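Local coordinates for protein nucleocapsid (PDB 4AKL) that probably binds single- and double-stranded RNA, packages the viral genome and cuts double-stranded DNA without sequence specificity, at residues 416-419 against 423-426; 30-35 against 461-466; 409-414 against 455-460. One frame throughout, in Å; residues are numbered along the deposited sequence.

The three contacts sit next to one another, with centres 9 to 11 Å apart. Contact 3 is buried, contact 1 is partly buried and contact 2 lies at the surface. Contacts 1 and 3 share the loop between helices 385-392 and 425-440, and contacts 2 and 3 meet where helix 450-460 runs into the loop 461-466. Contact 1 is built on backbone bonds at a helix start. Contact 2 is one amide bond between distant loops. Contact 3 is van der Waals packing beside buried polar groups. Arg417 N to Tyr30 O, at 3.0 Å, is a probable hydrogen bond that joins contact 1 to contact 2.

Contact 1: 416-419 against 423-426; sequences LRTN and NNPC
Asn424 and Thr418 lie side by side, their side chains pointing the same way. The CB of Asn424 rests on the backbone of Thr418, 3.3 Å from Thr418 O. Its CG is turned anti to the backbone N (chi1 -163°), and this carries the amide along the Thr418 backbone. At the tip the two amide atoms part. OD1 reaches Thr418 CA at 3.2 Å and also accepts a hydrogen bond from the backbone N of Ala427. ND2 donates to Lys157 O. The amide therefore has a fixed rotation, with a separate partner for its oxygen and for its nitrogen.

Asn424 is the N-cap of helix 425-440, and Pro425 opens the first turn. The chain doubles back to get there: 416-419 and 423-426 run at 146° to each other. Asn423 and Asn424 both have positive phi in this reversal. Two backbone bonds tie the two sides. Asn424 N donates to Asn419 O at 2.9 Å. Cys426 N donates to Arg417 O, also at 2.9 Å. An amide of the first helical turn thus finds its acceptor in the preceding loop.

Arg417 O is packed closely as well as bonded. The CD of Pro425 lies 3.1 Å from it. The guanidinium of Arg417 leads away from the helix start and donates through NH2 to Asp28 O. Apolar groups fill in beside the bonds. Leu416 CB lies 3.9 Å from Cys426 CB, and Thr418 CG2 touches the same Cys426 CB at 3.6 Å. Ser458 of helix 450-460 touches both Thr418 and Cys426.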
ATOM      1  N   LEU A 416      -0.319 -17.925  -1.975  1.00 39.07           N
ATOM      2  CA  LEU A 416      -0.959 -19.168  -1.500  1.00 40.88           C
ATOM      3  C   LEU A 416      -2.445 -19.055  -1.767  1.00 42.40           C
ATOM      4  O   LEU A 416      -3.019 -17.984  -1.505  1.00 41.09           O
ATOM      5  CB  LEU A 416      -0.736 -19.434  -0.013  1.00 40.14           C
ATOM      6  CG  LEU A 416       0.634 -19.987   0.383  1.00 39.67           C
ATOM      7  CD1 LEU A 416       0.824 -19.871   1.884  1.00 37.30           C
ATOM      8  CD2 LEU A 416       0.853 -21.453  -0.102  1.00 39.91           C
ATOM      9  N   ARG A 417      -3.058 -20.150  -2.261  1.00 44.39           N
ATOM     10  CA  ARG A 417      -4.490 -20.132  -2.634  1.00 46.97           C
ATOM     11  C   ARG A 417      -5.370 -19.871  -1.436  1.00 47.64           C
ATOM     12  O   ARG A 417      -4.998 -20.181  -0.306  1.00 47.19           O
ATOM     13  CB  ARG A 417      -4.938 -21.461  -3.320  1.00 48.81           C
ATOM     14  CG  ARG A 417      -4.361 -21.668  -4.718  1.00 49.70           C
ATOM     15  CD  ARG A 417      -4.804 -22.968  -5.370  1.00 53.28           C
ATOM     16  NE  ARG A 417      -4.251 -23.106  -6.733  1.00 54.62           N
ATOM     17  CZ  ARG A 417      -4.740 -22.520  -7.843  1.00 56.18           C
ATOM     18  NH1 ARG A 417      -5.833 -21.733  -7.813  1.00 55.48           N
ATOM     19  NH2 ARG A 417      -4.119 -22.724  -9.015  1.00 57.61           N
ATOM     20  N   THR A 418      -6.532 -19.292  -1.697  1.00 49.60           N
ATOM     21  CA  THR A 418      -7.534 -19.060  -0.683  1.00 50.96           C
ATOM     22  C   THR A 418      -8.785 -19.928  -0.873  1.00 54.53           C
ATOM     23  O   THR A 418      -9.672 -19.879  -0.044  1.00 55.26           O
ATOM     24  CB  THR A 418      -7.965 -17.570  -0.646  1.00 50.73           C
ATOM     25  OG1 THR A 418      -8.449 -17.166  -1.932  1.00 50.38           O
ATOM     26  CG2 THR A 418      -6.756 -16.652  -0.208  1.00 47.74           C
ATOM     27  N   ASN A 419      -8.847 -20.726  -1.944  1.00 57.22           N
ATOM     28  CA  ASN A 419     -10.098 -21.481  -2.270  1.00 60.71           C
ATOM     29  C   ASN A 419     -10.335 -22.711  -1.390  1.00 62.25           C
ATOM     30  O   ASN A 419      -9.418 -23.211  -0.729  1.00 61.52           O
ATOM     31  CB  ASN A 419     -10.157 -21.826  -3.748  1.00 62.27           C
ATOM     32  CG  ASN A 419      -8.877 -22.438  -4.269  1.00 63.49           C
ATOM     33  OD1 ASN A 419      -8.674 -23.660  -4.214  1.00 65.93           O
ATOM     34  ND2 ASN A 419      -7.992 -21.570  -4.812  1.00 63.38           N
ATOM     35  N   ASN A 423      -8.670 -25.805   0.758  1.00 60.47           N
ATOM     36  CA  ASN A 423      -8.928 -25.319   2.151  1.00 58.89           C
ATOM     37  C   ASN A 423      -8.105 -24.105   2.633  1.00 55.21           C
ATOM     38  O   ASN A 423      -7.640 -24.032   3.788  1.00 54.78           O
ATOM     39  CB  ASN A 423      -8.896 -26.501   3.164  1.00 60.41           C
ATOM     40  CG  ASN A 423     -10.282 -27.011   3.510  1.00 63.63           C
ATOM     41  OD1 ASN A 423     -10.485 -27.538   4.593  1.00 67.68           O
ATOM     42  ND2 ASN A 423     -11.246 -26.849   2.595  1.00 65.81           N
ATOM     43  N   ASN A 424      -7.950 -23.150   1.729  1.00 52.54           N
ATOM     44  CA  ASN A 424      -7.359 -21.863   2.018  1.00 49.04           C
ATOM     45  C   ASN A 424      -5.984 -21.935   2.746  1.00 46.60           C
ATOM     46  O   ASN A 424      -5.840 -21.478   3.876  1.00 45.19           O
ATOM     47  CB  ASN A 424      -8.395 -20.996   2.768  1.00 48.69           C
ATOM     48  CG  ASN A 424      -8.031 -19.506   2.761  1.00 46.77           C
ATOM     49  OD1 ASN A 424      -6.918 -19.158   2.419  1.00 41.98           O
ATOM     50  ND2 ASN A 424      -8.983 -18.632   3.136  1.00 45.01           N
ATOM     51  N   PRO A 425      -4.974 -22.504   2.074  1.00 45.37           N
ATOM     52  CA  PRO A 425      -3.672 -22.565   2.668  1.00 44.00           C
ATOM     53  C   PRO A 425      -3.079 -21.186   2.918  1.00 41.63           C
ATOM     54  O   PRO A 425      -2.185 -21.091   3.711  1.00 40.54           O
ATOM     55  CB  PRO A 425      -2.839 -23.341   1.613  1.00 44.42           C
ATOM     56  CG  PRO A 425      -3.509 -23.111   0.420  1.00 45.26           C
ATOM     57  CD  PRO A 425      -4.946 -23.142   0.759  1.00 46.54           C
ATOM     58  N   CYS A 426      -3.583 -20.144   2.236  1.00 41.03           N
ATOM     59  CA  CYS A 426      -3.186 -18.799   2.531  1.00 39.60           C
ATOM     60  C   CYS A 426      -3.557 -18.464   3.969  1.00 39.42           C
ATOM     61  O   CYS A 426      -2.684 -18.068   4.788  1.00 38.06           O
ATOM     62  CB  CYS A 426      -3.871 -17.821   1.596  1.00 39.67           C
ATOM     63  SG  CYS A 426      -3.307 -16.100   1.856  1.00 37.39           S
TER

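Contact 2: 30-35 against 461-466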
ATOM      1  N   TYR A  30      -1.013 -25.426  -4.982  1.00 50.17           N
ATOM      2  CA  TYR A  30      -1.287 -24.640  -3.754  1.00 48.31           C
ATOM      3  C   TYR A  30      -1.075 -23.168  -3.908  1.00 45.92           C
ATOM      4  O   TYR A  30      -1.236 -22.445  -2.929  1.00 44.73           O
ATOM      5  CB  TYR A  30      -0.421 -25.156  -2.579  1.00 47.81           C
ATOM      6  CG  TYR A  30      -0.643 -26.622  -2.335  1.00 50.40           C
ATOM      7  CD1 TYR A  30      -1.840 -27.068  -1.793  1.00 52.11           C
ATOM      8  CD2 TYR A  30       0.318 -27.555  -2.665  1.00 51.98           C
ATOM      9  CE1 TYR A  30      -2.071 -28.398  -1.570  1.00 55.33           C
ATOM     10  CE2 TYR A  30       0.093 -28.924  -2.451  1.00 55.02           C
ATOM     11  CZ  TYR A  30      -1.096 -29.330  -1.902  1.00 56.22           C
ATOM     12  OH  TYR A  30      -1.326 -30.674  -1.684  1.00 60.47           O
ATOM     13  N   THR A  31      -0.720 -22.716  -5.114  1.00 45.52           N
ATOM     14  CA  THR A  31      -0.436 -21.321  -5.362  1.00 43.85           C
ATOM     15  C   THR A  31      -1.221 -20.809  -6.535  1.00 44.49           C
ATOM     16  O   THR A  31      -1.494 -21.564  -7.439  1.00 46.23           O
ATOM     17  CB  THR A  31       1.038 -21.094  -5.658  1.00 42.79           C
ATOM     18  OG1 THR A  31       1.462 -21.960  -6.705  1.00 45.61           O
ATOM     19  CG2 THR A  31       1.885 -21.375  -4.434  1.00 41.61           C
ATOM     20  N   ASN A  32      -1.569 -19.521  -6.504  1.00 43.47           N
ATOM     21  CA  ASN A  32      -2.325 -18.851  -7.583  1.00 44.48           C
ATOM     22  C   ASN A  32      -1.505 -18.766  -8.827  1.00 44.65           C
ATOM     23  O   ASN A  32      -1.967 -19.079  -9.914  1.00 45.12           O
ATOM     24  CB  ASN A  32      -2.768 -17.440  -7.188  1.00 43.87           C
ATOM     25  CG  ASN A  32      -3.731 -17.434  -6.003  1.00 44.15           C
ATOM     26  OD1 ASN A  32      -4.564 -18.335  -5.867  1.00 46.36           O
ATOM     27  ND2 ASN A  32      -3.620 -16.420  -5.156  1.00 42.69           N
ATOM     28  N   SER A  33      -0.264 -18.353  -8.658  1.00 42.92           N
ATOM     29  CA  SER A  33       0.643 -18.285  -9.768  1.00 43.53           C
ATOM     30  C   SER A  33       1.596 -19.478  -9.617  1.00 43.79           C
ATOM     31  O   SER A  33       1.890 -19.889  -8.523  1.00 42.84           O
ATOM     32  CB  SER A  33       1.312 -16.903  -9.751  1.00 41.94           C
ATOM     33  OG  SER A  33       2.042 -16.644 -10.901  1.00 42.20           O
ATOM     34  N   TYR A  34       2.028 -20.073 -10.735  1.00 45.90           N
ATOM     35  CA  TYR A  34       2.985 -21.198 -10.705  1.00 46.47           C
ATOM     36  C   TYR A  34       4.226 -20.872  -9.826  1.00 45.07           C
ATOM     37  O   TYR A  34       4.771 -19.747  -9.849  1.00 43.12           O
ATOM     38  CB  TYR A  34       3.431 -21.560 -12.097  1.00 48.37           C
ATOM     39  CG  TYR A  34       2.491 -22.510 -12.845  1.00 51.04           C
ATOM     40  CD1 TYR A  34       2.514 -23.861 -12.596  1.00 53.15           C
ATOM     41  CD2 TYR A  34       1.598 -22.035 -13.798  1.00 52.75           C
ATOM     42  CE1 TYR A  34       1.649 -24.756 -13.296  1.00 55.94           C
ATOM     43  CE2 TYR A  34       0.743 -22.885 -14.495  1.00 55.34           C
ATOM     44  CZ  TYR A  34       0.768 -24.240 -14.241  1.00 57.50           C
ATOM     45  OH  TYR A  34      -0.087 -25.073 -14.942  1.00 61.29           O
ATOM     46  N   SER A  35       4.647 -21.871  -9.061  1.00 45.63           N
ATOM     47  CA  SER A  35       5.681 -21.712  -8.081  1.00 44.54           C
ATOM     48  C   SER A  35       6.360 -23.033  -7.808  1.00 46.32           C
ATOM     49  O   SER A  35       6.063 -24.062  -8.454  1.00 48.65           O
ATOM     50  CB  SER A  35       5.049 -21.194  -6.778  1.00 43.12           C
ATOM     51  OG  SER A  35       4.387 -22.233  -6.125  1.00 44.28           O
ATOM     52  N   GLY A 461      -8.870  -8.623  -1.071  1.00 46.32           N
ATOM     53  CA  GLY A 461      -8.960  -9.419  -2.273  1.00 46.89           C
ATOM     54  C   GLY A 461      -7.667  -9.587  -3.028  1.00 45.95           C
ATOM     55  O   GLY A 461      -7.698 -10.087  -4.162  1.00 47.04           O
ATOM     56  N   LYS A 462      -6.533  -9.191  -2.437  1.00 43.81           N
ATOM     57  CA  LYS A 462      -5.260  -9.336  -3.111  1.00 43.15           C
ATOM     58  C   LYS A 462      -4.931 -10.802  -3.200  1.00 42.74           C
ATOM     59  O   LYS A 462      -5.021 -11.512  -2.211  1.00 42.97           O
ATOM     60  CB  LYS A 462      -4.105  -8.574  -2.404  1.00 41.68           C
ATOM     61  CG  LYS A 462      -4.255  -7.044  -2.454  1.00 43.05           C
ATOM     62  CD  LYS A 462      -3.235  -6.243  -1.590  1.00 41.82           C
ATOM     63  CE  LYS A 462      -1.798  -6.357  -2.139  1.00 43.30           C
ATOM     64  NZ  LYS A 462      -0.767  -5.374  -1.594  1.00 41.35           N
ATOM     65  N   GLN A 463      -4.567 -11.235  -4.388  1.00 42.58           N
ATOM     66  CA  GLN A 463      -4.115 -12.579  -4.641  1.00 42.84           C
ATOM     67  C   GLN A 463      -2.691 -12.641  -5.250  1.00 41.13           C
ATOM     68  O   GLN A 463      -2.295 -13.667  -5.795  1.00 41.67           O
ATOM     69  CB  GLN A 463      -5.108 -13.264  -5.543  1.00 45.33           C
ATOM     70  CG  GLN A 463      -6.421 -13.443  -4.853  1.00 48.35           C
ATOM     71  CD  GLN A 463      -7.395 -14.196  -5.640  1.00 52.81           C
ATOM     72  OE1 GLN A 463      -8.503 -14.344  -5.199  1.00 58.38           O
ATOM     73  NE2 GLN A 463      -7.009 -14.696  -6.824  1.00 54.84           N
ATOM     74  N   SER A 464      -1.953 -11.535  -5.135  1.00 39.17           N
ATOM     75  CA  SER A 464      -0.586 -11.413  -5.555  1.00 37.67           C
ATOM     76  C   SER A 464       0.012 -10.239  -4.800  1.00 36.17           C
ATOM     77  O   SER A 464      -0.724  -9.263  -4.490  1.00 35.88           O
ATOM     78  CB  SER A 464      -0.506 -11.140  -7.048  1.00 38.75           C
ATOM     79  OG  SER A 464       0.762 -10.644  -7.452  1.00 37.44           O
ATOM     80  N   PRO A 465       1.332 -10.317  -4.489  1.00 34.17           N
ATOM     81  CA  PRO A 465       2.034  -9.166  -3.936  1.00 32.48           C
ATOM     82  C   PRO A 465       2.178  -7.969  -4.880  1.00 31.78           C
ATOM     83  O   PRO A 465       2.478  -6.878  -4.396  1.00 29.11           O
ATOM     84  CB  PRO A 465       3.431  -9.715  -3.562  1.00 31.72           C
ATOM     85  CG  PRO A 465       3.592 -10.952  -4.283  1.00 33.30           C
ATOM     86  CD  PRO A 465       2.204 -11.501  -4.579  1.00 34.20           C
ATOM     87  N   PHE A 466       1.959  -8.181  -6.210  1.00 32.67           N
ATOM     88  CA  PHE A 466       2.151  -7.142  -7.211  1.00 32.88           C
ATOM     89  C   PHE A 466       0.901  -6.364  -7.590  1.00 33.27           C
ATOM     90  O   PHE A 466       0.965  -5.542  -8.465  1.00 33.26           O
ATOM     91  CB  PHE A 466       2.826  -7.738  -8.439  1.00 33.98           C
ATOM     92  CG  PHE A 466       4.128  -8.341  -8.090  1.00 32.93           C
ATOM     93  CD1 PHE A 466       5.227  -7.545  -7.906  1.00 32.48           C
ATOM     94  CD2 PHE A 466       4.247  -9.708  -7.895  1.00 32.97           C
ATOM     95  CE1 PHE A 466       6.496  -8.110  -7.513  1.00 32.47           C
ATOM     96  CE2 PHE A 466       5.481 -10.259  -7.513  1.00 34.02           C
ATOM     97  CZ  PHE A 466       6.613  -9.437  -7.330  1.00 31.36           C
TER
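Asn32 and Gln463 join two irregular loops far apart in sequence. One follows helix 10-24; the other leaves helix 450-460 just after the Schellman motif at Gly461. Asn32 ND2 donates to the backbone oxygen of Gln463 at 3.1 Å. The bond is fairly straight at the hydrogen (153°). At the acceptor the C=O...N angle is 121°, with the donor tilted somewhat from the carbonyl plane.

Asn32 CB points at the other loop, and chi1 sets CG beside its own backbone N, which carries the amide across. Chi2, at -36°, then turns ND2 to Gln463 O. The same ND2 packs on Gln463 CB at 3.5 Å. The two side chains cross at about a right angle, and Gln463 is exposed. Asn32 is backed by backbone bonding to Asn415, and its side chain also touches Arg417.

Each loop is braced from within. Thr31 OG1 donates to Ser33 O at 2.8 Å and accepts from Ser35 OG. On the other side Ser464 OG accepts from Phe466 N at 3.0 Å and is also bonded to Asn144 O. A serine hydroxyl accepting from the backbone N two residues on is the mark of an ST turn.

Contact 3: 409-414 against 455-460; sequences HTKSIL and LHQSLV
The side-chain amide of Gln457 is the flat group that meets Lys411 and Leu414. Neither residue stacks over a face of it. Lys411 comes to its outer end, where CE lies 3.6 Å from OE1 and 3.9 Å from NE2. Both CE and NZ of the lysine stay close to the plane of the amide. Leu414 comes from another direction, its CD1 touching OE1 at 3.6 Å from somewhat off that plane.

The 3-10 segment 410-414 here packs against helix 450-460 in the interior of the mainly helical nucleocapsid fold. All four touching residues are buried. Gln457 and Leu414 both point their CB atoms across the gap, and their side chains cross at about a right angle. Gln457 and Lys411 cross in the same way. The lysine chain is extended beyond CG, with chi3 at -179°. It runs across the outer end of the amide, with CE nearest OE1 and NZ beside NE2.

The polar ends look elsewhere for their bonds. Lys411 NZ is 3.8 Å from Gln457 NE2, but both are donors and make no bond. NZ instead forms a salt bridge with Glu387 OE2 and a hydrogen bond with His453 NE2. Gln457 OE1 has a weak hydrogen bond from Lys462 NZ, so two lysines lie close to this one amide.

Ser458 is the next residue of the helix. Its CB points neither at the 3-10 segment nor away from it, and OG bonds to Tyr156 OH. Toward the 3-10 segment Ser458 offers its backbone, with Leu414 CD2 4.3 Å from Ser458 N.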
ATOM      1  N   HIS A 409      10.287 -14.640   1.230  1.00 29.57           N
ATOM      2  CA  HIS A 409       9.981 -13.254   1.566  1.00 29.27           C
ATOM      3  C   HIS A 409       8.487 -13.160   1.875  1.00 29.06           C
ATOM      4  O   HIS A 409       7.677 -13.786   1.198  1.00 28.96           O
ATOM      5  CB  HIS A 409      10.437 -12.315   0.456  1.00 29.12           C
ATOM      6  CG  HIS A 409      11.883 -12.453   0.164  1.00 30.15           C
ATOM      7  ND1 HIS A 409      12.837 -11.809   0.903  1.00 28.62           N
ATOM      8  CD2 HIS A 409      12.555 -13.224  -0.741  1.00 32.53           C
ATOM      9  CE1 HIS A 409      14.035 -12.141   0.460  1.00 29.88           C
ATOM     10  NE2 HIS A 409      13.897 -12.996  -0.543  1.00 32.08           N
ATOM     11  N   THR A 410       8.159 -12.379   2.908  1.00 28.78           N
ATOM     12  CA  THR A 410       6.833 -12.361   3.516  1.00 29.33           C
ATOM     13  C   THR A 410       5.678 -12.450   2.531  1.00 30.08           C
ATOM     14  O   THR A 410       4.914 -13.396   2.566  1.00 29.38           O
ATOM     15  CB  THR A 410       6.685 -11.161   4.496  1.00 29.83           C
ATOM     16  OG1 THR A 410       7.729 -11.250   5.458  1.00 29.26           O
ATOM     17  CG2 THR A 410       5.365 -11.164   5.260  1.00 29.15           C
ATOM     18  N   LYS A 411       5.562 -11.484   1.619  1.00 30.18           N
ATOM     19  CA  LYS A 411       4.361 -11.394   0.823  1.00 30.71           C
ATOM     20  C   LYS A 411       4.159 -12.516  -0.242  1.00 31.50           C
ATOM     21  O   LYS A 411       3.121 -12.511  -0.948  1.00 33.17           O
ATOM     22  CB  LYS A 411       4.207  -9.965   0.301  1.00 30.49           C
ATOM     23  CG  LYS A 411       3.616  -9.114   1.404  1.00 31.44           C
ATOM     24  CD  LYS A 411       3.554  -7.669   1.121  1.00 33.96           C
ATOM     25  CE  LYS A 411       2.971  -6.961   2.320  1.00 34.37           C
ATOM     26  NZ  LYS A 411       3.086  -5.528   2.147  1.00 35.54           N
ATOM     27  N   SER A 412       5.106 -13.467  -0.348  1.00 31.06           N
ATOM     28  CA  SER A 412       4.916 -14.602  -1.188  1.00 31.90           C
ATOM     29  C   SER A 412       3.746 -15.410  -0.691  1.00 32.84           C
ATOM     30  O   SER A 412       3.150 -16.137  -1.469  1.00 33.34           O
ATOM     31  CB  SER A 412       6.148 -15.441  -1.326  1.00 31.73           C
ATOM     32  OG  SER A 412       7.146 -14.761  -2.061  1.00 31.67           O
ATOM     33  N   ILE A 413       3.426 -15.271   0.610  1.00 32.67           N
ATOM     34  CA  ILE A 413       2.206 -15.829   1.200  1.00 34.04           C
ATOM     35  C   ILE A 413       0.932 -15.495   0.437  1.00 34.83           C
ATOM     36  O   ILE A 413       0.017 -16.317   0.391  1.00 36.15           O
ATOM     37  CB  ILE A 413       2.071 -15.392   2.724  1.00 33.44           C
ATOM     38  CG1 ILE A 413       2.950 -16.256   3.579  1.00 33.93           C
ATOM     39  CG2 ILE A 413       0.723 -15.634   3.250  1.00 36.05           C
ATOM     40  CD1 ILE A 413       3.285 -15.654   4.981  1.00 34.53           C
ATOM     41  N   LEU A 414       0.855 -14.300  -0.158  1.00 34.54           N
ATOM     42  CA  LEU A 414      -0.321 -13.879  -0.891  1.00 35.57           C
ATOM     43  C   LEU A 414      -0.509 -14.667  -2.205  1.00 36.67           C
ATOM     44  O   LEU A 414      -1.565 -14.610  -2.790  1.00 37.76           O
ATOM     45  CB  LEU A 414      -0.238 -12.376  -1.200  1.00 35.02           C
ATOM     46  CG  LEU A 414      -0.363 -11.480   0.023  1.00 33.96           C
ATOM     47  CD1 LEU A 414      -0.173 -10.039  -0.374  1.00 30.75           C
ATOM     48  CD2 LEU A 414      -1.705 -11.694   0.745  1.00 34.80           C
ATOM     49  N   LEU A 455      -3.423 -10.718   6.536  1.00 36.81           N
ATOM     50  CA  LEU A 455      -4.862 -11.041   6.534  1.00 37.69           C
ATOM     51  C   LEU A 455      -5.717  -9.942   5.910  1.00 38.52           C
ATOM     52  O   LEU A 455      -6.632 -10.207   5.131  1.00 38.56           O
ATOM     53  CB  LEU A 455      -5.367 -11.329   7.955  1.00 37.98           C
ATOM     54  CG  LEU A 455      -6.846 -11.771   8.106  1.00 38.68           C
ATOM     55  CD1 LEU A 455      -7.140 -13.007   7.300  1.00 39.07           C
ATOM     56  CD2 LEU A 455      -7.229 -11.987   9.582  1.00 39.13           C
ATOM     57  N   HIS A 456      -5.405  -8.718   6.276  1.00 38.54           N
ATOM     58  CA  HIS A 456      -6.106  -7.537   5.788  1.00 39.93           C
ATOM     59  C   HIS A 456      -6.073  -7.532   4.272  1.00 40.04           C
ATOM     60  O   HIS A 456      -7.089  -7.454   3.627  1.00 40.89           O
ATOM     61  CB  HIS A 456      -5.458  -6.285   6.364  1.00 39.59           C
ATOM     62  CG  HIS A 456      -6.165  -5.037   6.011  1.00 41.99           C
ATOM     63  ND1 HIS A 456      -7.315  -4.623   6.655  1.00 47.43           N
ATOM     64  CD2 HIS A 456      -5.899  -4.108   5.072  1.00 44.07           C
ATOM     65  CE1 HIS A 456      -7.723  -3.486   6.118  1.00 48.14           C
ATOM     66  NE2 HIS A 456      -6.875  -3.151   5.162  1.00 46.04           N
ATOM     67  N   GLN A 457      -4.876  -7.670   3.740  1.00 39.61           N
ATOM     68  CA  GLN A 457      -4.643  -7.729   2.316  1.00 40.36           C
ATOM     69  C   GLN A 457      -5.334  -8.872   1.625  1.00 40.84           C
ATOM     70  O   GLN A 457      -5.778  -8.690   0.532  1.00 41.27           O
ATOM     71  CB  GLN A 457      -3.152  -7.778   2.042  1.00 39.77           C
ATOM     72  CG  GLN A 457      -2.584  -6.385   2.310  1.00 42.42           C
ATOM     73  CD  GLN A 457      -1.155  -6.359   2.279  1.00 44.02           C
ATOM     74  OE1 GLN A 457      -0.516  -6.957   1.406  1.00 46.09           O
ATOM     75  NE2 GLN A 457      -0.590  -5.667   3.227  1.00 46.71           N
ATOM     76  N   SER A 458      -5.389 -10.047   2.256  1.00 40.66           N
ATOM     77  CA  SER A 458      -6.155 -11.143   1.707  1.00 41.60           C
ATOM     78  C   SER A 458      -7.623 -10.791   1.726  1.00 42.85           C
ATOM     79  O   SER A 458      -8.328 -11.129   0.807  1.00 44.71           O
ATOM     80  CB  SER A 458      -5.946 -12.435   2.504  1.00 41.83           C
ATOM     81  OG  SER A 458      -6.500 -13.519   1.819  1.00 42.11           O
ATOM     82  N   LEU A 459      -8.080 -10.110   2.765  1.00 43.22           N
ATOM     83  CA  LEU A 459      -9.503  -9.724   2.895  1.00 45.04           C
ATOM     84  C   LEU A 459      -9.950  -8.618   1.898  1.00 45.80           C
ATOM     85  O   LEU A 459     -11.144  -8.563   1.537  1.00 47.39           O
ATOM     86  CB  LEU A 459      -9.849  -9.305   4.333  1.00 44.85           C
ATOM     87  CG  LEU A 459      -9.845 -10.366   5.449  1.00 45.45           C
ATOM     88  CD1 LEU A 459     -10.180  -9.677   6.732  1.00 45.84           C
ATOM     89  CD2 LEU A 459     -10.833 -11.550   5.191  1.00 47.72           C
ATOM     90  N   VAL A 460      -9.020  -7.750   1.468  1.00 44.98           N
ATOM     91  CA  VAL A 460      -9.352  -6.761   0.471  1.00 46.12           C
ATOM     92  C   VAL A 460      -9.452  -7.432  -0.923  1.00 46.98           C
ATOM     93  O   VAL A 460     -10.064  -6.875  -1.812  1.00 48.67           O
ATOM     94  CB  VAL A 460      -8.397  -5.552   0.437  1.00 45.23           C
ATOM     95  CG1 VAL A 460      -8.248  -4.908   1.874  1.00 44.01           C
ATOM     96  CG2 VAL A 460      -7.090  -5.944  -0.118  1.00 44.98           C
TER